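Local coordinates for programmed cell death 6-interacting protein (Homo sapiens, PDB 5WA1) that works in multivesicular body biogenesis, membrane repair and cytokinesis, and is represented here by its Bro1 domain, the part that binds CHMP4 proteins of ESCRT-III, at residues L89-D94 against P367-F372; Q154-Q159 against K168-H173; D247-C252 against E261-L266; M273-E278 against Q299-L304. All coordinates share one frame; numbering follows the deposited sequence.

Contact 1. Residues L89-D94 against P367-F372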
loop_
_atom_site.group_PDB
_atom_site.type_symbol
_atom_site.label_atom_id
_atom_site.label_comp_id
_atom_site.label_asym_id
_atom_site.label_seq_id
_atom_site.Cartn_x
_atom_site.Cartn_y
_atom_site.Cartn_z
ATOM N N LEU A 89 -16.268 -1.452 -4.891
ATOM C CA LEU A 89 -15.577 -2.554 -4.230
ATOM C C LEU A 89 -15.763 -2.486 -2.721
ATOM O O LEU A 89 -16.080 -3.494 -2.078
ATOM C CB LEU A 89 -14.088 -2.524 -4.582
ATOM C CG LEU A 89 -13.649 -3.550 -5.616
ATOM C CD1 LEU A 89 -12.199 -3.327 -5.994
ATOM C CD2 LEU A 89 -13.868 -4.963 -5.082
ATOM N N LEU A 90 -15.532 -1.305 -2.135
ATOM C CA LEU A 90 -15.695 -1.144 -0.694
ATOM C C LEU A 90 -17.111 -1.489 -0.264
ATOM O O LEU A 90 -17.317 -2.181 0.742
ATOM C CB LEU A 90 -15.359 0.285 -0.285
ATOM C CG LEU A 90 -13.912 0.704 -0.534
ATOM C CD1 LEU A 90 -13.723 2.154 -0.137
ATOM C CD2 LEU A 90 -12.967 -0.207 0.222
ATOM N N ARG A 91 -18.103 -1.012 -1.017
ATOM C CA ARG A 91 -19.490 -1.315 -0.691
ATOM C C ARG A 91 -19.749 -2.815 -0.739
ATOM O O ARG A 91 -20.429 -3.365 0.137
ATOM C CB ARG A 91 -20.429 -0.576 -1.643
ATOM C CG ARG A 91 -21.902 -0.863 -1.371
ATOM C CD ARG A 91 -22.806 -0.385 -2.500
ATOM N NE ARG A 91 -24.151 -0.944 -2.371
ATOM C CZ ARG A 91 -25.100 -0.848 -3.295
ATOM N NH1 ARG A 91 -24.864 -0.205 -4.432
ATOM N NH2 ARG A 91 -26.288 -1.398 -3.083
ATOM N N TYR A 92 -19.209 -3.500 -1.750
ATOM C CA TYR A 92 -19.451 -4.936 -1.851
ATOM C C TYR A 92 -18.769 -5.692 -0.713
ATOM O O TYR A 92 -19.316 -6.688 -0.225
ATOM C CB TYR A 92 -18.998 -5.452 -3.220
ATOM C CG TYR A 92 -19.145 -6.945 -3.400
ATOM C CD1 TYR A 92 -20.403 -7.543 -3.412
ATOM C CD2 TYR A 92 -18.029 -7.761 -3.551
ATOM C CE1 TYR A 92 -20.544 -8.910 -3.568
ATOM C CE2 TYR A 92 -18.161 -9.137 -3.707
ATOM C CZ TYR A 92 -19.421 -9.703 -3.714
ATOM O OH TYR A 92 -19.567 -11.062 -3.868
ATOM N N TYR A 93 -17.601 -5.227 -0.255
ATOM C CA TYR A 93 -16.983 -5.839 0.918
ATOM C C TYR A 93 -17.842 -5.645 2.161
ATOM O O TYR A 93 -18.030 -6.583 2.944
ATOM C CB TYR A 93 -15.581 -5.265 1.153
ATOM C CG TYR A 93 -14.892 -5.885 2.344
ATOM C CD1 TYR A 93 -14.304 -7.138 2.251
ATOM C CD2 TYR A 93 -14.839 -5.224 3.568
ATOM C CE1 TYR A 93 -13.674 -7.716 3.338
ATOM C CE2 TYR A 93 -14.205 -5.794 4.662
ATOM C CZ TYR A 93 -13.626 -7.038 4.541
ATOM O OH TYR A 93 -13.000 -7.614 5.625
ATOM N N ASP A 94 -18.372 -4.436 2.361
ATOM C CA ASP A 94 -19.260 -4.198 3.496
ATOM C C ASP A 94 -20.483 -5.105 3.440
ATOM O O ASP A 94 -20.917 -5.636 4.467
ATOM C CB ASP A 94 -19.701 -2.734 3.533
ATOM C CG ASP A 94 -18.601 -1.796 3.997
ATOM O OD1 ASP A 94 -17.584 -2.284 4.534
ATOM O OD2 ASP A 94 -18.764 -0.568 3.831
ATOM N N PRO A 367 -18.565 -0.361 8.557
ATOM C CA PRO A 367 -18.430 -0.101 7.117
ATOM C C PRO A 367 -17.178 0.677 6.700
ATOM O O PRO A 367 -16.863 1.719 7.286
ATOM C CB PRO A 367 -19.686 0.716 6.806
ATOM C CG PRO A 367 -19.924 1.487 8.063
ATOM C CD PRO A 367 -19.514 0.574 9.192
ATOM N N ILE A 368 -16.468 0.169 5.685
ATOM C CA ILE A 368 -15.356 0.923 5.107
ATOM C C ILE A 368 -15.782 1.747 3.899
ATOM O O ILE A 368 -15.008 2.600 3.439
ATOM C CB ILE A 368 -14.164 0.017 4.719
ATOM C CG1 ILE A 368 -14.542 -1.017 3.649
ATOM C CG2 ILE A 368 -13.589 -0.677 5.946
ATOM C CD1 ILE A 368 -13.369 -1.951 3.281
ATOM N N SER A 369 -16.988 1.536 3.377
ATOM C CA SER A 369 -17.510 2.354 2.290
ATOM C C SER A 369 -18.346 3.506 2.841
ATOM O O SER A 369 -18.865 3.453 3.959
ATOM C CB SER A 369 -18.360 1.514 1.332
ATOM O OG SER A 369 -19.650 1.282 1.871
ATOM N N GLN A 370 -18.482 4.552 2.029
ATOM C CA GLN A 370 -19.242 5.731 2.427
ATOM C C GLN A 370 -20.735 5.514 2.232
ATOM O O GLN A 370 -21.167 4.864 1.275
ATOM C CB GLN A 370 -18.794 6.955 1.631
ATOM C CG GLN A 370 -17.407 7.446 2.008
ATOM C CD GLN A 370 -17.302 7.814 3.477
ATOM O OE1 GLN A 370 -17.742 8.887 3.894
ATOM N NE2 GLN A 370 -16.716 6.923 4.271
ATOM N N LYS A 371 -21.520 6.076 3.150
ATOM C CA LYS A 371 -22.980 6.040 3.079
ATOM C C LYS A 371 -23.478 4.612 2.873
ATOM O O LYS A 371 -24.327 4.337 2.023
ATOM C CB LYS A 371 -23.492 6.971 1.975
ATOM C CG LYS A 371 -23.245 8.451 2.237
ATOM C CD LYS A 371 -23.575 9.312 1.018
ATOM C CE LYS A 371 -22.605 9.046 -0.130
ATOM N NZ LYS A 371 -22.689 10.085 -1.198
ATOM N N PHE A 372 -22.923 3.690 3.654
ATOM C CA PHE A 372 -23.278 2.290 3.498
ATOM C C PHE A 372 -24.670 2.019 4.054
ATOM O O PHE A 372 -25.059 2.556 5.095
ATOM C CB PHE A 372 -22.258 1.386 4.188
ATOM C CG PHE A 372 -22.659 -0.064 4.200
ATOM C CD1 PHE A 372 -22.640 -0.812 3.033
ATOM C CD2 PHE A 372 -23.073 -0.677 5.374
ATOM C CE1 PHE A 372 -23.021 -2.143 3.037
ATOM C CE2 PHE A 372 -23.448 -2.008 5.385
ATOM C CZ PHE A 372 -23.423 -2.743 4.215
#
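D94 of helix 83-97 holds the backbone of I368 and S369, so that a carboxylate fastens the irregular C-terminal part of the Bro1 domain to one of its helices. The tight part is the carboxylate itself. OD1 of D94 accepts from N of I368 at 2.9 Å through its syn lone pair, in a nearly straight bond (166°). OD2 of D94 takes both N and OG of S369, each at 2.8 Å. The two donors come from one face of the carboxylate plane, the amide on the syn side and the hydroxyl on the anti side. S369 can do this because its OG stands between backbone N and carbonyl carbon (chi1 78°), turned to the same oxygen as its own N-H. Three bonds fix the rotation of this buried acid and probably stabilise its negative charge. Beside it, the CG1-CD1 arm of I368 is long enough to put CD1 against CD2 of L90 at 3.5 Å and CD2 of Y93 at 3.6 Å; L90 and Y93 also lean on helix 164-191.

Toward solvent, the R91 side chain packs loosely, coming closest through CB, 4.1 Å from OG of S369, and then running past. P367, after a cis peptide bond, is exposed, yet its CB lies beside OD2 of D94. F372 is partly exposed but packs closely: CB of D94 makes a CH-pi contact with one ring face, 3.7 Å from the centroid.

Contact 2. Residues Q154-Q159 against K168-H173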
loop_
_atom_site.group_PDB
_atom_site.type_symbol
_atom_site.label_atom_id
_atom_site.label_comp_id
_atom_site.label_asym_id
_atom_site.label_seq_id
_atom_site.Cartn_x
_atom_site.Cartn_y
_atom_site.Cartn_z
ATOM N N GLN A 154 -3.344 1.327 -6.760
ATOM C CA GLN A 154 -3.243 1.846 -8.119
ATOM C C GLN A 154 -3.695 3.297 -8.194
ATOM O O GLN A 154 -3.089 4.106 -8.909
ATOM C CB GLN A 154 -4.063 0.983 -9.077
ATOM C CG GLN A 154 -3.548 -0.452 -9.195
ATOM C CD GLN A 154 -4.275 -1.223 -10.281
ATOM O OE1 GLN A 154 -4.739 -0.637 -11.255
ATOM N NE2 GLN A 154 -4.393 -2.541 -10.112
ATOM N N ILE A 155 -4.763 3.644 -7.473
ATOM C CA ILE A 155 -5.218 5.030 -7.428
ATOM C C ILE A 155 -4.152 5.915 -6.792
ATOM O O ILE A 155 -3.873 7.023 -7.267
ATOM C CB ILE A 155 -6.561 5.121 -6.679
ATOM C CG1 ILE A 155 -7.657 4.406 -7.472
ATOM C CG2 ILE A 155 -6.918 6.580 -6.398
ATOM C CD1 ILE A 155 -8.977 4.199 -6.709
ATOM N N ALA A 156 -3.537 5.438 -5.710
ATOM C CA ALA A 156 -2.496 6.221 -5.047
ATOM C C ALA A 156 -1.301 6.439 -5.964
ATOM O O ALA A 156 -0.759 7.554 -6.045
ATOM C CB ALA A 156 -2.058 5.520 -3.762
ATOM N N ALA A 157 -0.878 5.384 -6.665
ATOM C CA ALA A 157 0.270 5.478 -7.558
ATOM C C ALA A 157 0.016 6.399 -8.744
ATOM O O ALA A 157 0.977 6.857 -9.372
ATOM C CB ALA A 157 0.661 4.081 -8.046
ATOM N N GLU A 158 -1.243 6.690 -9.065
ATOM C CA GLU A 158 -1.577 7.560 -10.185
ATOM C C GLU A 158 -1.650 9.028 -9.804
ATOM O O GLU A 158 -1.875 9.868 -10.682
ATOM C CB GLU A 158 -2.917 7.143 -10.801
ATOM C CG GLU A 158 -2.781 6.227 -11.992
ATOM C CD GLU A 158 -4.116 5.710 -12.478
ATOM O OE1 GLU A 158 -4.141 5.055 -13.539
ATOM O OE2 GLU A 158 -5.139 5.954 -11.799
ATOM N N GLN A 159 -1.477 9.366 -8.535
ATOM C CA GLN A 159 -1.713 10.734 -8.106
ATOM C C GLN A 159 -0.564 11.640 -8.533
ATOM O O GLN A 159 0.595 11.221 -8.585
ATOM C CB GLN A 159 -1.911 10.788 -6.593
ATOM C CG GLN A 159 -3.157 10.036 -6.142
ATOM C CD GLN A 159 -4.396 10.478 -6.899
ATOM O OE1 GLN A 159 -4.714 11.666 -6.954
ATOM N NE2 GLN A 159 -5.097 9.519 -7.502
ATOM N N LYS A 168 -2.283 14.062 -0.692
ATOM C CA LYS A 168 -3.170 13.614 0.378
ATOM C C LYS A 168 -3.960 12.372 -0.030
ATOM O O LYS A 168 -4.154 11.461 0.785
ATOM C CB LYS A 168 -4.108 14.755 0.777
ATOM C CG LYS A 168 -4.934 14.504 2.030
ATOM C CD LYS A 168 -5.325 15.821 2.727
ATOM C CE LYS A 168 -6.043 16.783 1.789
ATOM N NZ LYS A 168 -6.636 17.973 2.496
ATOM N N ILE A 169 -4.418 12.312 -1.284
ATOM C CA ILE A 169 -5.092 11.107 -1.768
ATOM C C ILE A 169 -4.156 9.903 -1.685
ATOM O O ILE A 169 -4.537 8.825 -1.212
ATOM C CB ILE A 169 -5.611 11.318 -3.202
ATOM C CG1 ILE A 169 -6.759 12.325 -3.209
ATOM C CG2 ILE A 169 -6.025 9.976 -3.825
ATOM C CD1 ILE A 169 -7.236 12.734 -4.597
ATOM N N ALA A 170 -2.914 10.070 -2.149
ATOM C CA ALA A 170 -1.967 8.960 -2.124
ATOM C C ALA A 170 -1.657 8.527 -0.698
ATOM O O ALA A 170 -1.593 7.326 -0.409
ATOM C CB ALA A 170 -0.677 9.347 -2.857
ATOM N N ALA A 171 -1.462 9.485 0.209
ATOM C CA ALA A 171 -1.164 9.136 1.595
ATOM C C ALA A 171 -2.304 8.341 2.216
ATOM O O ALA A 171 -2.072 7.337 2.902
ATOM C CB ALA A 171 -0.896 10.400 2.413
ATOM N N LYS A 172 -3.542 8.776 1.977
ATOM C CA LYS A 172 -4.705 8.079 2.520
ATOM C C LYS A 172 -4.860 6.693 1.908
ATOM O O LYS A 172 -5.121 5.719 2.624
ATOM C CB LYS A 172 -5.961 8.931 2.295
ATOM C CG LYS A 172 -7.218 8.431 2.999
ATOM C CD LYS A 172 -8.282 9.539 3.066
ATOM C CE LYS A 172 -7.669 10.851 3.576
ATOM N NZ LYS A 172 -8.607 12.009 3.494
ATOM N N HIS A 173 -4.672 6.569 0.591
ATOM C CA HIS A 173 -4.908 5.282 -0.062
ATOM C C HIS A 173 -3.805 4.262 0.231
ATOM O O HIS A 173 -4.097 3.061 0.356
ATOM C CB HIS A 173 -5.077 5.497 -1.566
ATOM C CG HIS A 173 -6.445 5.987 -1.950
ATOM N ND1 HIS A 173 -7.006 7.126 -1.410
ATOM C CD2 HIS A 173 -7.364 5.488 -2.808
ATOM C CE1 HIS A 173 -8.208 7.309 -1.927
ATOM N NE2 HIS A 173 -8.449 6.330 -2.777
#
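A156 and A170 bring their backbones together, their CA atoms only 4.0 Å apart, where the last part of helix 137-157 meets the early part of helix 164-191. The two segments run in broadly opposite directions, and the chain has already left its helix by Q159. With alanine on both sides the backbones can come this close: CB of A170 rests 3.7 Å from O of A156. V219 of helix 202-226 backs A170 and A171.

Larger groups pack around this point. CB of A156 meets CB of H173 at 3.7 Å, and CG2 of I155 reaches CD2 of the H173 ring at 3.8 Å. L86 of helix 83-97 touches both I155 and H173. Q159 folds back over I169, bent at its second torsion (chi2 -52°), and the two side chains cross at about a right angle. CD of the Q159 amide lies 3.5 Å from CG2 of I169. NE2 of Q159 then donates to O of I155 at 2.8 Å, from above the carbonyl plane, while N of E158 reaches the same oxygen from the opposite face.

Elsewhere on the second helix, K168 and A171 each pack against aromatic side-chain atoms of the bound CHMP4C peptide. No hydrogen bond joins the two segments, so they cohere by van der Waals packing alone; NE2 of Q159 turns back to O of I155 in its own segment, while the rest of the side chain, OE1 included, lies against I169.

Contact 3. Residues D247-C252 against E261-L266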
loop_
_atom_site.group_PDB
_atom_site.type_symbol
_atom_site.label_atom_id
_atom_site.label_comp_id
_atom_site.label_asym_id
_atom_site.label_seq_id
_atom_site.Cartn_x
_atom_site.Cartn_y
_atom_site.Cartn_z
ATOM N N ASP A 247 13.111 -2.888 5.410
ATOM C CA ASP A 247 12.395 -4.047 5.935
ATOM C C ASP A 247 11.637 -4.769 4.828
ATOM O O ASP A 247 11.620 -6.002 4.781
ATOM C CB ASP A 247 11.428 -3.614 7.042
ATOM C CG ASP A 247 12.129 -3.269 8.348
ATOM O OD1 ASP A 247 13.334 -3.563 8.486
ATOM O OD2 ASP A 247 11.465 -2.713 9.245
ATOM N N ALA A 248 11.013 -4.011 3.923
ATOM C CA ALA A 248 10.256 -4.622 2.836
ATOM C C ALA A 248 11.158 -5.413 1.893
ATOM O O ALA A 248 10.842 -6.555 1.534
ATOM C CB ALA A 248 9.486 -3.551 2.073
ATOM N N PHE A 249 12.281 -4.822 1.457
ATOM C CA PHE A 249 13.117 -5.547 0.505
ATOM C C PHE A 249 13.759 -6.767 1.158
ATOM O O PHE A 249 13.945 -7.795 0.497
ATOM C CB PHE A 249 14.133 -4.589 -0.144
ATOM C CG PHE A 249 15.527 -4.664 0.407
ATOM C CD1 PHE A 249 16.420 -5.623 -0.038
ATOM C CD2 PHE A 249 15.975 -3.710 1.311
ATOM C CE1 PHE A 249 17.713 -5.680 0.453
ATOM C CE2 PHE A 249 17.279 -3.748 1.807
ATOM C CZ PHE A 249 18.146 -4.734 1.378
ATOM N N LYS A 250 14.032 -6.708 2.464
ATOM C CA LYS A 250 14.559 -7.885 3.145
ATOM C C LYS A 250 13.552 -9.030 3.160
ATOM O O LYS A 250 13.951 -10.196 3.127
ATOM C CB LYS A 250 14.998 -7.527 4.566
ATOM C CG LYS A 250 16.286 -6.722 4.613
ATOM C CD LYS A 250 16.612 -6.229 6.018
ATOM C CE LYS A 250 17.875 -5.355 6.028
ATOM N NZ LYS A 250 17.740 -4.067 5.262
ATOM N N GLN A 251 12.248 -8.732 3.197
ATOM C CA GLN A 251 11.259 -9.806 3.104
ATOM C C GLN A 251 11.147 -10.369 1.692
ATOM O O GLN A 251 10.624 -11.470 1.519
ATOM C CB GLN A 251 9.884 -9.315 3.571
ATOM C CG GLN A 251 9.863 -8.874 5.022
ATOM C CD GLN A 251 8.542 -8.268 5.424
ATOM O OE1 GLN A 251 7.581 -8.290 4.660
ATOM N NE2 GLN A 251 8.488 -7.714 6.629
ATOM N N CYS A 252 11.623 -9.638 0.686
ATOM C CA CYS A 252 11.629 -10.105 -0.694
ATOM C C CYS A 252 12.928 -10.777 -1.093
ATOM O O CYS A 252 12.990 -11.347 -2.188
ATOM C CB CYS A 252 11.403 -8.942 -1.657
ATOM S SG CYS A 252 9.869 -8.148 -1.426
ATOM N N GLU A 261 10.003 -6.463 -10.799
ATOM C CA GLU A 261 10.476 -5.109 -10.570
ATOM C C GLU A 261 10.335 -4.661 -9.121
ATOM O O GLU A 261 10.906 -3.632 -8.765
ATOM C CB GLU A 261 9.732 -4.134 -11.490
ATOM C CG GLU A 261 8.223 -4.071 -11.263
ATOM C CD GLU A 261 7.437 -5.115 -12.052
ATOM O OE1 GLU A 261 8.032 -6.119 -12.509
ATOM O OE2 GLU A 261 6.213 -4.919 -12.218
ATOM N N VAL A 262 9.613 -5.405 -8.278
ATOM C CA VAL A 262 9.382 -4.953 -6.909
ATOM C C VAL A 262 10.689 -4.937 -6.119
ATOM O O VAL A 262 11.008 -3.960 -5.433
ATOM C CB VAL A 262 8.317 -5.830 -6.226
ATOM C CG1 VAL A 262 8.288 -5.571 -4.727
ATOM C CG2 VAL A 262 6.941 -5.553 -6.848
ATOM N N PHE A 263 11.460 -6.012 -6.199
ATOM C CA PHE A 263 12.683 -6.079 -5.397
ATOM C C PHE A 263 13.687 -4.976 -5.744
ATOM O O PHE A 263 14.137 -4.275 -4.821
ATOM C CB PHE A 263 13.298 -7.478 -5.510
ATOM C CG PHE A 263 14.556 -7.641 -4.714
ATOM C CD1 PHE A 263 14.506 -7.721 -3.332
ATOM C CD2 PHE A 263 15.789 -7.672 -5.340
ATOM C CE1 PHE A 263 15.664 -7.847 -2.584
ATOM C CE2 PHE A 263 16.952 -7.808 -4.603
ATOM C CZ PHE A 263 16.887 -7.888 -3.223
ATOM N N PRO A 264 14.076 -4.756 -7.007
ATOM C CA PRO A 264 15.012 -3.651 -7.276
ATOM C C PRO A 264 14.463 -2.291 -6.899
ATOM O O PRO A 264 15.233 -1.431 -6.451
ATOM C CB PRO A 264 15.266 -3.761 -8.787
ATOM C CG PRO A 264 14.080 -4.505 -9.311
ATOM C CD PRO A 264 13.775 -5.503 -8.242
ATOM N N VAL A 265 13.155 -2.067 -7.050
ATOM C CA VAL A 265 12.607 -0.767 -6.700
ATOM C C VAL A 265 12.694 -0.537 -5.199
ATOM O O VAL A 265 13.033 0.565 -4.746
ATOM C CB VAL A 265 11.166 -0.625 -7.218
ATOM C CG1 VAL A 265 10.522 0.633 -6.633
ATOM C CG2 VAL A 265 11.168 -0.547 -8.731
ATOM N N LEU A 266 12.398 -1.564 -4.401
ATOM C CA LEU A 266 12.510 -1.426 -2.951
ATOM C C LEU A 266 13.951 -1.157 -2.530
ATOM O O LEU A 266 14.207 -0.314 -1.665
ATOM C CB LEU A 266 12.004 -2.694 -2.265
ATOM C CG LEU A 266 10.507 -2.976 -2.415
ATOM C CD1 LEU A 266 10.169 -4.319 -1.740
ATOM C CD2 LEU A 266 9.708 -1.830 -1.829
#
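F249 and F263 meet across a helical hairpin in which helices 231-252 and 262-287 pack antiparallel. The short axes lie 9.1 Å apart at closest approach, with 148° between their N-to-C directions.

The two rings meet at a slant, the centroids of F249 and F263 5.8 Å apart and the planes at 56°. CE1 of F263 comes in at the edge of the F249 ring, near its plane, and touches CD1 of F249 at 3.5 Å. CG of F263 is anti to its backbone N (chi1 180°), which swings the ring across to the other helix even though its CB does not point there. The edge of the F263 ring also faces the backbone carbonyl of F249, with CE1 of F263 3.5 Å from O of F249.

The remaining contacts are aliphatic and sulfur packing. CB of L266 sits 3.6 Å from CB of F249, the pair whose CA atoms are nearest across the segments. The CD1 branch of L266 then reaches inward to CB of A248 and to SG of C252, 3.9 Å from each. The short A248 lets that branch lie close to its helix. CB of C252 lies 3.7 Å from CD1 of F263, at the edge of the ring. L210 and T207 of helix 202-226 touch A248 and C252 respectively, extending this core to a third helix.

With no hydrogen bond across them, the segments cohere here through apolar packing, which probably depends on close fit of the side chains rather than on paired polar groups.

Contact 4. Residues M273-E278 against Q299-L304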
loop_
_atom_site.group_PDB
_atom_site.type_symbol
_atom_site.label_atom_id
_atom_site.label_comp_id
_atom_site.label_asym_id
_atom_site.label_seq_id
_atom_site.Cartn_x
_atom_site.Cartn_y
_atom_site.Cartn_z
ATOM N N MET A 273 16.225 6.899 -0.038
ATOM C CA MET A 273 15.739 7.527 1.150
ATOM C C MET A 273 16.875 7.786 2.127
ATOM O O MET A 273 16.905 8.809 2.735
ATOM C CB MET A 273 14.589 6.764 1.756
ATOM C CG MET A 273 13.296 6.814 0.971
ATOM S SD MET A 273 12.704 8.426 0.463
ATOM C CE MET A 273 12.138 9.082 1.978
ATOM N N GLN A 274 17.794 6.851 2.291
ATOM C CA GLN A 274 18.946 7.114 3.152
ATOM C C GLN A 274 19.731 8.322 2.655
ATOM O O GLN A 274 20.160 9.158 3.454
ATOM C CB GLN A 274 19.856 5.887 3.238
ATOM C CG GLN A 274 19.261 4.725 4.041
ATOM C CD GLN A 274 20.300 3.688 4.440
ATOM O OE1 GLN A 274 21.337 3.549 3.793
ATOM N NE2 GLN A 274 20.027 2.968 5.520
ATOM N N ALA A 275 19.910 8.438 1.337
ATOM C CA ALA A 275 20.598 9.591 0.761
ATOM C C ALA A 275 19.832 10.892 1.002
ATOM O O ALA A 275 20.439 11.940 1.262
ATOM C CB ALA A 275 20.817 9.363 -0.737
ATOM N N ASN A 276 18.500 10.856 0.906
ATOM C CA ASN A 276 17.712 12.040 1.223
ATOM C C ASN A 276 17.878 12.439 2.679
ATOM O O ASN A 276 17.956 13.632 2.997
ATOM C CB ASN A 276 16.228 11.799 0.932
ATOM C CG ASN A 276 15.899 11.911 -0.522
ATOM O OD1 ASN A 276 15.346 10.991 -1.120
ATOM N ND2 ASN A 276 16.196 13.052 -1.095
ATOM N N ALA A 277 17.915 11.456 3.578
ATOM C CA ALA A 277 18.126 11.760 4.988
ATOM C C ALA A 277 19.485 12.434 5.200
ATOM O O ALA A 277 19.592 13.436 5.915
ATOM C CB ALA A 277 18.036 10.473 5.811
ATOM N N GLU A 278 20.537 11.882 4.593
ATOM C CA GLU A 278 21.878 12.464 4.757
ATOM C C GLU A 278 21.963 13.841 4.113
ATOM O O GLU A 278 22.647 14.737 4.625
ATOM C CB GLU A 278 22.927 11.538 4.156
ATOM C CG GLU A 278 23.166 10.245 4.923
ATOM C CD GLU A 278 23.888 10.455 6.256
ATOM O OE1 GLU A 278 24.086 11.622 6.680
ATOM O OE2 GLU A 278 24.257 9.441 6.893
ATOM N N GLN A 299 29.108 13.164 1.354
ATOM C CA GLN A 299 29.872 12.073 0.754
ATOM C C GLN A 299 29.109 10.769 0.864
ATOM O O GLN A 299 29.139 9.945 -0.056
ATOM C CB GLN A 299 31.250 11.938 1.410
ATOM C CG GLN A 299 32.214 13.038 0.980
ATOM C CD GLN A 299 33.571 12.963 1.657
ATOM O OE1 GLN A 299 34.531 13.577 1.197
ATOM N NE2 GLN A 299 33.658 12.219 2.753
ATOM N N HIS A 300 28.421 10.566 1.986
ATOM C CA HIS A 300 27.625 9.359 2.156
ATOM C C HIS A 300 26.433 9.347 1.203
ATOM O O HIS A 300 26.132 8.316 0.592
ATOM C CB HIS A 300 27.161 9.248 3.606
ATOM C CG HIS A 300 26.524 7.931 3.930
ATOM N ND1 HIS A 300 25.532 7.798 4.874
ATOM C CD2 HIS A 300 26.756 6.687 3.448
ATOM C CE1 HIS A 300 25.161 6.530 4.950
ATOM N NE2 HIS A 300 25.884 5.835 4.090
ATOM N N ALA A 301 25.750 10.489 1.060
ATOM C CA ALA A 301 24.645 10.594 0.111
ATOM C C ALA A 301 25.117 10.361 -1.321
ATOM O O ALA A 301 24.432 9.696 -2.108
ATOM C CB ALA A 301 23.970 11.968 0.234
ATOM N N ALA A 302 26.280 10.915 -1.682
ATOM C CA ALA A 302 26.820 10.708 -3.023
ATOM C C ALA A 302 27.136 9.240 -3.266
ATOM O O ALA A 302 26.880 8.705 -4.352
ATOM C CB ALA A 302 28.084 11.558 -3.216
ATOM N N GLU A 303 27.688 8.574 -2.255
ATOM C CA GLU A 303 28.015 7.157 -2.377
ATOM C C GLU A 303 26.756 6.323 -2.580
ATOM O O GLU A 303 26.711 5.441 -3.450
ATOM C CB GLU A 303 28.770 6.714 -1.125
ATOM C CG GLU A 303 29.419 5.353 -1.184
ATOM C CD GLU A 303 30.371 5.146 -0.023
ATOM O OE1 GLU A 303 30.435 6.038 0.854
ATOM O OE2 GLU A 303 31.057 4.104 0.008
ATOM N N LEU A 304 25.722 6.594 -1.775
ATOM C CA LEU A 304 24.450 5.882 -1.901
ATOM C C LEU A 304 23.821 6.099 -3.271
ATOM O O LEU A 304 23.321 5.149 -3.891
ATOM C CB LEU A 304 23.492 6.341 -0.799
ATOM C CG LEU A 304 23.831 5.885 0.619
ATOM C CD1 LEU A 304 23.079 6.719 1.671
ATOM C CD2 LEU A 304 23.506 4.391 0.768
#
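The imidazole of H300 meets E278 at its edge and carries L304 on one face. At the edge, ND1 of H300 donates to OE2 of E278 at 2.9 Å (159°), and the acceptor lies close to the ring plane. The carboxylate is turned 75° against the ring, and the N-H meets OE2 from above the carboxylate plane. A bend at chi2 (-71°) folds E278 back to this position, and its other oxygen, OE1, is in a salt bridge with R297. The acid thus serves two partners, and its charge may favour a second proton on the histidine. On the face, CD1 of L304 sits 3.8 Å above the centre of the H300 ring; this same methyl is 3.7 Å from CB of Q274.

Beside these groups, A275 and A301 let the backbones come close: CB of A301 lies 3.7 Å from O of A275. The helix segments are nearly antiparallel, their axes 8.3 Å apart.

Around this hairpin of helices 262-287 and 291-311, M273 packs on helix 231-252 and on F221 of helix 202-226, while Q299 and A302 face helix 319-340. Loop residues I353 and L347 touch E278 and H300 respectively.

All four contacts lie within the one Bro1 domain. Contact 1 closes the longest chain loop, joining helix 83-97 to the C-terminal region, and the other three are nested inside it. Contacts 2, 3 and 4 follow in series, each pairing helices consecutive in the chain; contacts 3 and 4 share helix 262-287, with centres about 19 Å apart. Contact 2 lies nearest the chain's centre, its own centre about 18 Å from that of contact 1 and about 20 Å from that of contact 3. The extremes, contacts 1 and 4, are on opposite sides of the chain's centre, about 43 Å apart between centres. Local helix hairpins thus build the elongated body, the C-terminal segment returns to an early helix, and the CHMP4C peptide binds beside contact 2.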